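Side-chain contacts in nucleoporin NUP170 (Chaetomium thermophilum, PDB 5HAX), which probably serves as a scaffold component of the nuclear pore complex, the large assembly that carries traffic between nucleus and cytoplasm: residues A7-V12 and Q676-S681; I216-P221 and E260-V265; G316-L321 and G389-V394; I686-M691 and E728-L733. One frame throughout, in Å; residues are numbered along the deposited sequence.

Interaction 1 (A7-V12 and Q676-S681); sequences AKAAQV and QKLMES
A helix-helix packing contact in the α-helical part of the nucleoporin brings A9, on helix 5-20 near the N terminus, against L678 on the long helix 663-694. The alanine is what allows so close an approach: the CA atoms of A9 and L678 lie only 6.5 Å apart. One methyl group does most of the work on each side. CB of A9 meets the δ-methyl CD2 of L678 at 3.7 Å and also touches the leucine stem, with CB of L678 at 3.9 Å. L678 carries its CG anti to its own backbone N (chi1 -179°), and CD2 reaches past the alanine methyl to the main chain of the facing helix, where it comes within 4.0 Å of the backbone N of A10. Because A9 has only a methyl for a side chain, CD2 of L678 can come up against the backbone of helix 5-20, and small residue and long apolar residue suit each other. The same leucine continues onto V13, one turn farther along helix 5-20, while A10 turns part of its surface to W603.

Behind the contact, M679 packs on L591 and L595 of helix 586-599. Polar groups stay off the interface. K677 turns away from helix 5-20, and its NZ forms a salt bridge with OE2 of E680, one turn on, at 3.1 Å, arriving 37° out of the carboxylate plane. A9, A10 and L678 are all buried. This economical join of alanine and leucine is typical of close helix packing in an α-helical bundle, and here it fastens the N-terminal helix to the C-terminal helical domain.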
loop_
_atom_site.group_PDB
_atom_site.type_symbol
_atom_site.label_atom_id
_atom_site.label_comp_id
_atom_site.label_asym_id
_atom_site.label_seq_id
_atom_site.Cartn_x
_atom_site.Cartn_y
_atom_site.Cartn_z
ATOM N N ALA A 7 20.762 23.443 14.958
ATOM C CA ALA A 7 21.062 23.593 13.539
ATOM C C ALA A 7 21.983 22.485 13.047
ATOM O O ALA A 7 21.868 22.052 11.894
ATOM C CB ALA A 7 21.686 24.962 13.276
ATOM N N LYS A 8 22.900 22.019 13.897
ATOM C CA LYS A 8 23.738 20.881 13.535
ATOM C C LYS A 8 22.903 19.616 13.395
ATOM O O LYS A 8 23.048 18.866 12.422
ATOM C CB LYS A 8 24.830 20.679 14.586
ATOM C CG LYS A 8 26.230 21.069 14.140
ATOM C CD LYS A 8 27.275 20.456 15.063
ATOM C CE LYS A 8 28.693 20.729 14.584
ATOM N NZ LYS A 8 29.163 22.093 14.950
ATOM N N ALA A 9 22.022 19.366 14.366
ATOM C CA ALA A 9 21.176 18.179 14.320
ATOM C C ALA A 9 20.212 18.235 13.143
ATOM O O ALA A 9 19.935 17.207 12.514
ATOM C CB ALA A 9 20.413 18.036 15.635
ATOM N N ALA A 10 19.690 19.425 12.831
ATOM C CA ALA A 10 18.823 19.569 11.668
ATOM C C ALA A 10 19.550 19.190 10.388
ATOM O O ALA A 10 18.935 18.663 9.454
ATOM C CB ALA A 10 18.300 21.002 11.576
ATOM N N GLN A 11 20.857 19.452 10.326
ATOM C CA GLN A 11 21.649 19.030 9.176
ATOM C C GLN A 11 21.657 17.512 9.047
ATOM O O GLN A 11 21.575 16.974 7.937
ATOM C CB GLN A 11 23.074 19.561 9.306
ATOM C CG GLN A 11 23.606 20.246 8.062
ATOM C CD GLN A 11 25.031 20.736 8.240
ATOM O OE1 GLN A 11 25.410 21.199 9.316
ATOM N NE2 GLN A 11 25.831 20.626 7.187
ATOM N N VAL A 12 21.756 16.806 10.177
ATOM C CA VAL A 12 21.726 15.346 10.157
ATOM C C VAL A 12 20.366 14.851 9.680
ATOM O O VAL A 12 20.274 13.871 8.931
ATOM C CB VAL A 12 22.070 14.788 11.552
ATOM C CG1 VAL A 12 21.972 13.265 11.564
ATOM C CG2 VAL A 12 23.457 15.244 11.979
ATOM N N GLN A 676 19.354 15.593 21.118
ATOM C CA GLN A 676 18.415 15.732 22.226
ATOM C C GLN A 676 17.868 17.150 22.321
ATOM O O GLN A 676 16.703 17.339 22.692
ATOM C CB GLN A 676 19.091 15.324 23.534
ATOM C CG GLN A 676 19.373 13.833 23.628
ATOM C CD GLN A 676 20.042 13.440 24.929
ATOM O OE1 GLN A 676 19.381 13.014 25.877
ATOM N NE2 GLN A 676 21.362 13.575 24.980
ATOM N N LYS A 677 18.681 18.156 21.992
ATOM C CA LYS A 677 18.178 19.524 21.955
ATOM C C LYS A 677 17.186 19.722 20.818
ATOM O O LYS A 677 16.252 20.523 20.942
ATOM C CB LYS A 677 19.340 20.510 21.824
ATOM C CG LYS A 677 20.006 20.857 23.146
ATOM C CD LYS A 677 19.107 21.739 24.000
ATOM C CE LYS A 677 19.712 22.005 25.366
ATOM N NZ LYS A 677 18.790 22.793 26.228
ATOM N N LEU A 678 17.371 19.011 19.704
ATOM C CA LEU A 678 16.398 19.084 18.622
ATOM C C LEU A 678 15.089 18.417 19.022
ATOM O O LEU A 678 14.008 18.891 18.655
ATOM C CB LEU A 678 16.973 18.438 17.360
ATOM C CG LEU A 678 16.077 18.442 16.120
ATOM C CD1 LEU A 678 15.702 19.861 15.719
ATOM C CD2 LEU A 678 16.768 17.724 14.971
ATOM N N MET A 679 15.166 17.327 19.789
ATOM C CA MET A 679 13.957 16.633 20.223
ATOM C C MET A 679 13.081 17.538 21.079
ATOM O O MET A 679 11.873 17.657 20.841
ATOM C CB MET A 679 14.328 15.366 20.992
ATOM C CG MET A 679 14.934 14.270 20.136
ATOM S SD MET A 679 15.407 12.836 21.117
ATOM C CE MET A 679 17.006 12.457 20.406
ATOM N N GLU A 680 13.669 18.181 22.091
ATOM C CA GLU A 680 12.885 19.079 22.933
ATOM C C GLU A 680 12.367 20.262 22.126
ATOM O O GLU A 680 11.243 20.726 22.340
ATOM C CB GLU A 680 13.714 19.554 24.129
ATOM C CG GLU A 680 14.900 20.438 23.783
ATOM C CD GLU A 680 15.601 20.979 25.016
ATOM O OE1 GLU A 680 15.766 20.219 25.994
ATOM O OE2 GLU A 680 15.980 22.169 25.011
ATOM N N SER A 681 13.169 20.752 21.177
ATOM C CA SER A 681 12.709 21.820 20.296
ATOM C C SER A 681 11.554 21.351 19.419
ATOM O O SER A 681 10.619 22.116 19.153
ATOM C CB SER A 681 13.869 22.321 19.435
ATOM O OG SER A 681 13.445 23.358 18.567
#

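Interaction 2 (I216-P221 and E260-V265); sequences INHSHP and EKLTKV
The imidazole of H218 is sandwiched between two aliphatic groups: CB of L262 sits over the centre of one face, and CG1 of I216 lies against the opposite face, displaced toward the rim. At the ring edge, in its plane, the backbone O of E260 faces CE1 of H218 at 3.5 Å. The contact lies between neighbouring four-stranded blades of the β-propeller, where the chain leaves strand 213-217 and approaches strand 263-268, the edge strands of the two blades.

The leucine contact is a well-centred CH-π interaction, CB of L262 standing 3.6 Å from the centroid of the H218 ring and 10° off its normal. The two side chains cross at about a right angle, and CD2 of L262 adds a touch at CD2 of H218, 4.0 Å away. H218 is suited to this place because it offers a flat face for packing and a polar rim: NE2 is hydrogen-bonded to OE1 of E199, whose charge would probably favour a protonated ring. With an alanine in place of H218, the CB of L262 would probably lose the ring it packs on and OE1 of E199 its hydrogen-bond partner.

Beside the histidine, N217 forms an Asx turn, its OD1 accepting from the backbone N of S219 at 2.8 Å, at the point where the chain leaves the strand. A bridging water donates to the backbone O of H218 at 2.8 Å and to the backbone O of L262 at 2.6 Å, while lying in the ring plane at the edge of H220.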
loop_
_atom_site.group_PDB
_atom_site.type_symbol
_atom_site.label_atom_id
_atom_site.label_comp_id
_atom_site.label_asym_id
_atom_site.label_seq_id
_atom_site.Cartn_x
_atom_site.Cartn_y
_atom_site.Cartn_z
ATOM N N ILE A 216 -21.714 3.122 -24.153
ATOM C CA ILE A 216 -21.120 3.083 -25.485
ATOM C C ILE A 216 -20.038 2.011 -25.532
ATOM O O ILE A 216 -19.383 1.709 -24.530
ATOM C CB ILE A 216 -20.539 4.456 -25.908
ATOM C CG1 ILE A 216 -19.204 4.737 -25.208
ATOM C CG2 ILE A 216 -21.556 5.562 -25.638
ATOM C CD1 ILE A 216 -18.555 6.044 -25.640
ATOM N N ASN A 217 -19.858 1.444 -26.723
ATOM C CA ASN A 217 -18.808 0.473 -26.994
ATOM C C ASN A 217 -17.598 1.210 -27.559
ATOM O O ASN A 217 -17.673 1.787 -28.649
ATOM C CB ASN A 217 -19.315 -0.583 -27.977
ATOM C CG ASN A 217 -18.372 -1.766 -28.118
ATOM O OD1 ASN A 217 -17.156 -1.634 -27.977
ATOM N ND2 ASN A 217 -18.937 -2.933 -28.406
ATOM N N HIS A 218 -16.487 1.192 -26.819
ATOM C CA HIS A 218 -15.276 1.882 -27.247
ATOM C C HIS A 218 -14.472 1.104 -28.278
ATOM O O HIS A 218 -13.535 1.668 -28.855
ATOM C CB HIS A 218 -14.377 2.175 -26.042
ATOM C CG HIS A 218 -14.794 3.374 -25.249
ATOM N ND1 HIS A 218 -14.745 4.654 -25.757
ATOM C CD2 HIS A 218 -15.248 3.490 -23.979
ATOM C CE1 HIS A 218 -15.159 5.507 -24.837
ATOM N NE2 HIS A 218 -15.472 4.826 -23.749
ATOM N N SER A 219 -14.806 -0.164 -28.528
ATOM C CA SER A 219 -13.999 -1.009 -29.399
ATOM C C SER A 219 -14.389 -0.914 -30.869
ATOM O O SER A 219 -13.562 -1.231 -31.730
ATOM C CB SER A 219 -14.090 -2.466 -28.938
ATOM O OG SER A 219 -13.489 -2.623 -27.665
ATOM N N HIS A 220 -15.613 -0.487 -31.171
ATOM C CA HIS A 220 -16.069 -0.280 -32.542
ATOM C C HIS A 220 -15.765 -1.487 -33.434
ATOM O O HIS A 220 -15.122 -1.346 -34.481
ATOM C CB HIS A 220 -15.453 0.984 -33.123
ATOM C CG HIS A 220 -15.644 2.200 -32.270
ATOM N ND1 HIS A 220 -16.861 2.830 -32.131
ATOM C CD2 HIS A 220 -14.767 2.907 -31.518
ATOM C CE1 HIS A 220 -16.728 3.870 -31.327
ATOM N NE2 HIS A 220 -15.466 3.939 -30.941
ATOM N N PRO A 221 -16.215 -2.679 -33.057
ATOM C CA PRO A 221 -15.867 -3.881 -33.819
ATOM C C PRO A 221 -16.680 -4.004 -35.099
ATOM O O PRO A 221 -17.758 -3.425 -35.247
ATOM C CB PRO A 221 -16.205 -5.013 -32.845
ATOM C CG PRO A 221 -17.363 -4.469 -32.073
ATOM C CD PRO A 221 -17.095 -2.991 -31.915
ATOM N N GLU A 260 -13.907 11.470 -21.894
ATOM C CA GLU A 260 -14.899 10.593 -22.497
ATOM C C GLU A 260 -14.325 9.713 -23.598
ATOM O O GLU A 260 -15.090 8.985 -24.242
ATOM C CB GLU A 260 -16.063 11.417 -23.069
ATOM C CG GLU A 260 -16.743 12.323 -22.054
ATOM C CD GLU A 260 -17.936 13.058 -22.636
ATOM O OE1 GLU A 260 -19.083 12.653 -22.352
ATOM O OE2 GLU A 260 -17.728 14.044 -23.375
ATOM N N LYS A 261 -13.015 9.748 -23.828
ATOM C CA LYS A 261 -12.373 8.979 -24.884
ATOM C C LYS A 261 -11.590 7.808 -24.303
ATOM O O LYS A 261 -11.074 7.872 -23.182
ATOM C CB LYS A 261 -11.428 9.856 -25.712
ATOM C CG LYS A 261 -12.129 10.768 -26.708
ATOM C CD LYS A 261 -12.293 12.181 -26.170
ATOM C CE LYS A 261 -10.976 12.946 -26.190
ATOM N NZ LYS A 261 -11.128 14.338 -25.679
ATOM N N LEU A 262 -11.512 6.736 -25.088
ATOM C CA LEU A 262 -10.692 5.572 -24.774
ATOM C C LEU A 262 -10.140 5.036 -26.085
ATOM O O LEU A 262 -10.913 4.666 -26.974
ATOM C CB LEU A 262 -11.502 4.492 -24.047
ATOM C CG LEU A 262 -10.704 3.287 -23.541
ATOM C CD1 LEU A 262 -9.862 3.680 -22.337
ATOM C CD2 LEU A 262 -11.623 2.116 -23.205
ATOM N N THR A 263 -8.815 4.999 -26.210
ATOM C CA THR A 263 -8.145 4.605 -27.444
ATOM C C THR A 263 -7.234 3.417 -27.179
ATOM O O THR A 263 -6.390 3.468 -26.279
ATOM C CB THR A 263 -7.327 5.767 -28.018
ATOM O OG1 THR A 263 -8.168 6.917 -28.180
ATOM C CG2 THR A 263 -6.723 5.387 -29.364
ATOM N N LYS A 264 -7.396 2.357 -27.970
ATOM C CA LYS A 264 -6.469 1.235 -27.908
ATOM C C LYS A 264 -5.135 1.653 -28.512
ATOM O O LYS A 264 -5.085 2.151 -29.641
ATOM C CB LYS A 264 -7.029 0.024 -28.654
ATOM C CG LYS A 264 -6.394 -1.304 -28.232
ATOM C CD LYS A 264 -6.251 -2.290 -29.390
ATOM C CE LYS A 264 -7.577 -2.582 -30.070
ATOM N NZ LYS A 264 -7.428 -3.614 -31.134
ATOM N N VAL A 265 -4.057 1.458 -27.755
ATOM C CA VAL A 265 -2.736 1.911 -28.169
ATOM C C VAL A 265 -1.713 0.786 -28.242
ATOM O O VAL A 265 -0.686 0.950 -28.921
ATOM C CB VAL A 265 -2.222 3.032 -27.240
ATOM C CG1 VAL A 265 -3.023 4.310 -27.455
ATOM C CG2 VAL A 265 -2.284 2.596 -25.781
HETATM O O HOH W 1 -12.088 4.059 -29.243
#

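Interaction 3 (G316-L321 and G389-V394); sequences GCRLFL and GYFFDV
R318 lays its guanidinium flat on the ring of F391, the two planes only 10° apart and their centres separated by 4.1 Å. This offset cation-π stack is buried between two β-propeller blades, joining strand 318-324 of one sheet to strand 390-395 of the next. The overlap is graded. CD of R318 stands almost exactly over the ring centre of F391, 3.6 Å from the centroid, and the charged group beyond it is shifted toward one rim, where CZ of R318 meets CD2 of F391 at 3.4 Å. A bend at the third torsion of R318 (chi3 -82°) lets methylene and guanidinium share one face of the phenyl ring. Arginine suits the place because its flat cation can stack and still bond at its edge: NH1 forms a salt bridge with OE2 of E427, which probably balances the buried charge and fixes the rotation of the group.

Near one end of the contact, G316 CA approaches OD2 of D393, whose hydrogen bond goes to OG of S380. At the other, G389 and Y390 form a classic β bulge opposite F386, and a water in the guanidinium plane accepts from NH2 of R318 at 3.2 Å and donates to the backbone O of G389 at 3.3 Å.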
loop_
_atom_site.group_PDB
_atom_site.type_symbol
_atom_site.label_atom_id
_atom_site.label_comp_id
_atom_site.label_asym_id
_atom_site.label_seq_id
_atom_site.Cartn_x
_atom_site.Cartn_y
_atom_site.Cartn_z
ATOM N N GLY A 316 3.567 -19.850 -12.425
ATOM C CA GLY A 316 4.074 -19.069 -11.316
ATOM C C GLY A 316 5.137 -18.055 -11.665
ATOM O O GLY A 316 5.751 -17.493 -10.751
ATOM N N CYS A 317 5.378 -17.802 -12.950
ATOM C CA CYS A 317 6.355 -16.802 -13.357
ATOM C C CYS A 317 5.714 -15.424 -13.355
ATOM O O CYS A 317 4.603 -15.246 -13.863
ATOM C CB CYS A 317 6.904 -17.120 -14.746
ATOM S SG CYS A 317 7.788 -18.689 -14.854
ATOM N N ARG A 318 6.415 -14.452 -12.779
ATOM C CA ARG A 318 5.992 -13.058 -12.795
ATOM C C ARG A 318 6.725 -12.358 -13.933
ATOM O O ARG A 318 7.949 -12.191 -13.883
ATOM C CB ARG A 318 6.269 -12.386 -11.452
ATOM C CG ARG A 318 5.215 -12.670 -10.391
ATOM C CD ARG A 318 5.645 -12.159 -9.023
ATOM N NE ARG A 318 6.534 -13.097 -8.343
ATOM C CZ ARG A 318 7.226 -12.814 -7.245
ATOM N NH1 ARG A 318 8.001 -13.738 -6.694
ATOM N NH2 ARG A 318 7.145 -11.608 -6.693
ATOM N N LEU A 319 5.975 -11.957 -14.958
ATOM C CA LEU A 319 6.511 -11.255 -16.117
ATOM C C LEU A 319 6.322 -9.757 -15.909
ATOM O O LEU A 319 5.190 -9.291 -15.754
ATOM C CB LEU A 319 5.807 -11.704 -17.398
ATOM C CG LEU A 319 5.557 -13.203 -17.577
ATOM C CD1 LEU A 319 4.779 -13.456 -18.864
ATOM C CD2 LEU A 319 6.863 -13.976 -17.579
ATOM N N PHE A 320 7.422 -9.011 -15.921
ATOM C CA PHE A 320 7.391 -7.564 -15.737
ATOM C C PHE A 320 7.629 -6.886 -17.081
ATOM O O PHE A 320 8.691 -7.058 -17.690
ATOM C CB PHE A 320 8.434 -7.127 -14.710
ATOM C CG PHE A 320 8.084 -7.522 -13.307
ATOM C CD1 PHE A 320 7.395 -6.650 -12.480
ATOM C CD2 PHE A 320 8.424 -8.774 -12.822
ATOM C CE1 PHE A 320 7.062 -7.012 -11.190
ATOM C CE2 PHE A 320 8.093 -9.144 -11.532
ATOM C CZ PHE A 320 7.409 -8.261 -10.715
ATOM N N LEU A 321 6.641 -6.118 -17.534
ATOM C CA LEU A 321 6.659 -5.510 -18.856
ATOM C C LEU A 321 6.812 -4.003 -18.753
ATOM O O LEU A 321 6.143 -3.349 -17.946
ATOM C CB LEU A 321 5.381 -5.829 -19.634
ATOM C CG LEU A 321 5.136 -7.314 -19.889
ATOM C CD1 LEU A 321 4.069 -7.827 -18.942
ATOM C CD2 LEU A 321 4.749 -7.557 -21.340
ATOM N N GLY A 389 5.211 -4.184 -3.775
ATOM C CA GLY A 389 5.545 -5.460 -4.384
ATOM C C GLY A 389 5.029 -6.678 -3.642
ATOM O O GLY A 389 5.434 -7.804 -3.950
ATOM N N TYR A 390 4.146 -6.474 -2.667
ATOM C CA TYR A 390 3.534 -7.593 -1.957
ATOM C C TYR A 390 2.807 -8.497 -2.948
ATOM O O TYR A 390 1.925 -8.041 -3.677
ATOM C CB TYR A 390 2.558 -7.075 -0.900
ATOM C CG TYR A 390 3.124 -6.052 0.063
ATOM C CD1 TYR A 390 4.443 -6.122 0.504
ATOM C CD2 TYR A 390 2.331 -5.011 0.535
ATOM C CE1 TYR A 390 4.949 -5.182 1.388
ATOM C CE2 TYR A 390 2.827 -4.072 1.417
ATOM C CZ TYR A 390 4.134 -4.161 1.842
ATOM O OH TYR A 390 4.622 -3.215 2.719
ATOM N N PHE A 391 3.169 -9.780 -2.963
ATOM C CA PHE A 391 2.703 -10.728 -3.971
ATOM C C PHE A 391 1.955 -11.869 -3.294
ATOM O O PHE A 391 2.503 -12.530 -2.406
ATOM C CB PHE A 391 3.886 -11.259 -4.787
ATOM C CG PHE A 391 3.528 -12.354 -5.757
ATOM C CD1 PHE A 391 2.512 -12.182 -6.679
ATOM C CD2 PHE A 391 4.236 -13.545 -5.765
ATOM C CE1 PHE A 391 2.192 -13.185 -7.577
ATOM C CE2 PHE A 391 3.923 -14.549 -6.660
ATOM C CZ PHE A 391 2.902 -14.366 -7.569
ATOM N N PHE A 392 0.712 -12.098 -3.717
ATOM C CA PHE A 392 -0.110 -13.214 -3.259
ATOM C C PHE A 392 -0.403 -14.124 -4.442
ATOM O O PHE A 392 -0.919 -13.660 -5.463
ATOM C CB PHE A 392 -1.434 -12.724 -2.655
ATOM C CG PHE A 392 -1.285 -12.004 -1.343
ATOM C CD1 PHE A 392 -1.658 -12.616 -0.160
ATOM C CD2 PHE A 392 -0.793 -10.712 -1.293
ATOM C CE1 PHE A 392 -1.534 -11.956 1.050
ATOM C CE2 PHE A 392 -0.665 -10.048 -0.085
ATOM C CZ PHE A 392 -1.036 -10.671 1.085
ATOM N N ASP A 393 -0.091 -15.415 -4.304
ATOM C CA ASP A 393 -0.335 -16.400 -5.357
ATOM C C ASP A 393 -1.119 -17.571 -4.788
ATOM O O ASP A 393 -0.685 -18.201 -3.818
ATOM C CB ASP A 393 0.976 -16.897 -5.972
ATOM C CG ASP A 393 0.751 -17.741 -7.217
ATOM O OD1 ASP A 393 -0.399 -17.806 -7.699
ATOM O OD2 ASP A 393 1.724 -18.333 -7.723
ATOM N N VAL A 394 -2.262 -17.867 -5.402
ATOM C CA VAL A 394 -3.106 -18.990 -5.010
ATOM C C VAL A 394 -2.658 -20.186 -5.843
ATOM O O VAL A 394 -2.955 -20.272 -7.036
ATOM C CB VAL A 394 -4.590 -18.681 -5.221
ATOM C CG1 VAL A 394 -5.453 -19.853 -4.765
ATOM C CG2 VAL A 394 -4.979 -17.404 -4.488
HETATM O O HOH W 2 5.814 -8.767 -7.055
#

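Interaction 4 (I686-M691 and E728-L733); sequences ISFVLM and ELAKVL
The aromatic ring of F688 makes the tight part of this contact, extending from helix 663-694 to meet A730 and L733 on helix 724-739. CB of A730 lies over one face, 4.0 Å from the centroid of the F688 ring and 17° off its normal, a CH-π contact set toward the rim. L733 takes the edge instead: its CD1 approaches CZ of F688 at 3.7 Å, close to the ring plane. With CG anti to its backbone N (chi1 163°), the phenylalanine reaches across to helix 724-739, the CA atoms of F688 and A730 being 7.9 Å apart. The large ring spans this distance, the small alanine admits it to the helix surface, and L733 brings a methyl, CD1, to the ring edge. CE2 of F688 also reaches the backbone O of A730, at 3.8 Å.

Away from the ring the contact is loose. M691, one turn on, does not extend it, and K731 is exposed and turned away from the contact. Elsewhere the ring and its partner are better covered, with L720 of helix 717-722 touching F688 and L712 touching L733. Replacing F688 with an alanine would probably open a gap between the helices and strip A730 and L733 of their shared apolar partner. An aromatic side chain packed on an alanine and on a leucine one turn on is typical of helix-helix packing in an α-helical domain, here within the nucleoporin C-terminal family region.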
loop_
_atom_site.group_PDB
_atom_site.type_symbol
_atom_site.label_atom_id
_atom_site.label_comp_id
_atom_site.label_asym_id
_atom_site.label_seq_id
_atom_site.Cartn_x
_atom_site.Cartn_y
_atom_site.Cartn_z
ATOM N N ILE A 686 5.840 21.636 18.258
ATOM C CA ILE A 686 4.531 21.026 18.045
ATOM C C ILE A 686 3.515 21.594 19.030
ATOM O O ILE A 686 2.378 21.906 18.655
ATOM C CB ILE A 686 4.632 19.493 18.148
ATOM C CG1 ILE A 686 5.394 18.937 16.941
ATOM C CG2 ILE A 686 3.242 18.866 18.213
ATOM C CD1 ILE A 686 5.771 17.475 17.067
ATOM N N SER A 687 3.899 21.727 20.302
ATOM C CA SER A 687 2.999 22.324 21.286
ATOM C C SER A 687 2.592 23.732 20.873
ATOM O O SER A 687 1.441 24.138 21.072
ATOM C CB SER A 687 3.662 22.346 22.663
ATOM O OG SER A 687 3.412 21.146 23.373
ATOM N N PHE A 688 3.524 24.489 20.292
ATOM C CA PHE A 688 3.209 25.842 19.848
ATOM C C PHE A 688 2.163 25.835 18.740
ATOM O O PHE A 688 1.245 26.663 18.740
ATOM C CB PHE A 688 4.482 26.543 19.375
ATOM C CG PHE A 688 4.220 27.755 18.538
ATOM C CD1 PHE A 688 4.364 27.706 17.161
ATOM C CD2 PHE A 688 3.813 28.942 19.123
ATOM C CE1 PHE A 688 4.118 28.820 16.386
ATOM C CE2 PHE A 688 3.566 30.059 18.354
ATOM C CZ PHE A 688 3.718 29.999 16.985
ATOM N N VAL A 689 2.289 24.916 17.779
ATOM C CA VAL A 689 1.326 24.856 16.684
ATOM C C VAL A 689 -0.048 24.457 17.206
ATOM O O VAL A 689 -1.073 24.991 16.766
ATOM C CB VAL A 689 1.821 23.886 15.592
ATOM C CG1 VAL A 689 0.757 23.696 14.514
ATOM C CG2 VAL A 689 3.117 24.396 14.976
ATOM N N LEU A 690 -0.095 23.511 18.146
ATOM C CA LEU A 690 -1.372 23.098 18.719
ATOM C C LEU A 690 -2.022 24.242 19.484
ATOM O O LEU A 690 -3.229 24.481 19.355
ATOM C CB LEU A 690 -1.167 21.889 19.632
ATOM C CG LEU A 690 -0.772 20.583 18.940
ATOM C CD1 LEU A 690 -0.382 19.532 19.967
ATOM C CD2 LEU A 690 -1.905 20.076 18.061
ATOM N N MET A 691 -1.236 24.952 20.296
ATOM C CA MET A 691 -1.733 26.145 20.972
ATOM C C MET A 691 -2.305 27.140 19.974
ATOM O O MET A 691 -3.372 27.723 20.201
ATOM C CB MET A 691 -0.598 26.788 21.773
ATOM C CG MET A 691 -0.939 28.121 22.429
ATOM S SD MET A 691 -0.933 29.551 21.321
ATOM C CE MET A 691 0.788 29.631 20.825
ATOM N N GLU A 728 11.913 33.481 16.012
ATOM C CA GLU A 728 11.499 34.874 16.133
ATOM C C GLU A 728 10.056 35.065 15.687
ATOM O O GLU A 728 9.318 35.858 16.283
ATOM C CB GLU A 728 12.435 35.771 15.324
ATOM C CG GLU A 728 13.833 35.890 15.911
ATOM C CD GLU A 728 13.834 36.530 17.289
ATOM O OE1 GLU A 728 14.651 36.117 18.139
ATOM O OE2 GLU A 728 13.018 37.447 17.520
ATOM N N LEU A 729 9.634 34.349 14.644
ATOM C CA LEU A 729 8.246 34.439 14.206
ATOM C C LEU A 729 7.303 33.858 15.250
ATOM O O LEU A 729 6.229 34.415 15.504
ATOM C CB LEU A 729 8.069 33.722 12.868
ATOM C CG LEU A 729 6.641 33.684 12.314
ATOM C CD1 LEU A 729 6.127 35.085 12.025
ATOM C CD2 LEU A 729 6.591 32.829 11.063
ATOM N N ALA A 730 7.683 32.732 15.861
ATOM C CA ALA A 730 6.877 32.172 16.939
ATOM C C ALA A 730 6.748 33.155 18.090
ATOM O O ALA A 730 5.708 33.198 18.757
ATOM C CB ALA A 730 7.489 30.860 17.427
ATOM N N LYS A 731 7.790 33.955 18.330
ATOM C CA LYS A 731 7.734 34.971 19.374
ATOM C C LYS A 731 6.779 36.100 19.006
ATOM O O LYS A 731 6.185 36.717 19.896
ATOM C CB LYS A 731 9.141 35.511 19.637
ATOM C CG LYS A 731 9.190 36.766 20.488
ATOM C CD LYS A 731 10.606 37.051 20.967
ATOM C CE LYS A 731 10.751 38.485 21.449
ATOM N NZ LYS A 731 9.652 38.885 22.372
ATOM N N VAL A 732 6.617 36.384 17.713
ATOM C CA VAL A 732 5.637 37.381 17.286
ATOM C C VAL A 732 4.224 36.873 17.537
ATOM O O VAL A 732 3.397 37.557 18.150
ATOM C CB VAL A 732 5.844 37.737 15.802
ATOM C CG1 VAL A 732 4.713 38.632 15.293
ATOM C CG2 VAL A 732 7.190 38.411 15.591
ATOM N N LEU A 733 3.927 35.661 17.057
ATOM C CA LEU A 733 2.563 35.148 17.114
ATOM C C LEU A 733 2.076 35.012 18.552
ATOM O O LEU A 733 0.908 35.293 18.846
ATOM C CB LEU A 733 2.487 33.805 16.385
ATOM C CG LEU A 733 2.892 33.833 14.907
ATOM C CD1 LEU A 733 2.870 32.432 14.316
ATOM C CD2 LEU A 733 1.991 34.760 14.104
#

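From the N terminus, helix 5-20 opens interaction 1, which closes only at residues 676-681, so that the loop holds the β-propeller and much of the helical region. Interactions 2 and 3 both fall within that long loop, one after the other: 216-221 returns to 260-265 after 38 residues, and 316-321 to 389-394 after 67. Each ties one propeller blade to another; the centres of the two interactions are about 29 Å apart. Interaction 4 follows in series, joining helix 663-694, which also serves interaction 1, to helix 724-739 across three shorter helices. Its centre lies about 18 Å from that of interaction 1. None of the loops cross; interaction 1 ties the N-terminal helix to the C-terminal helical region.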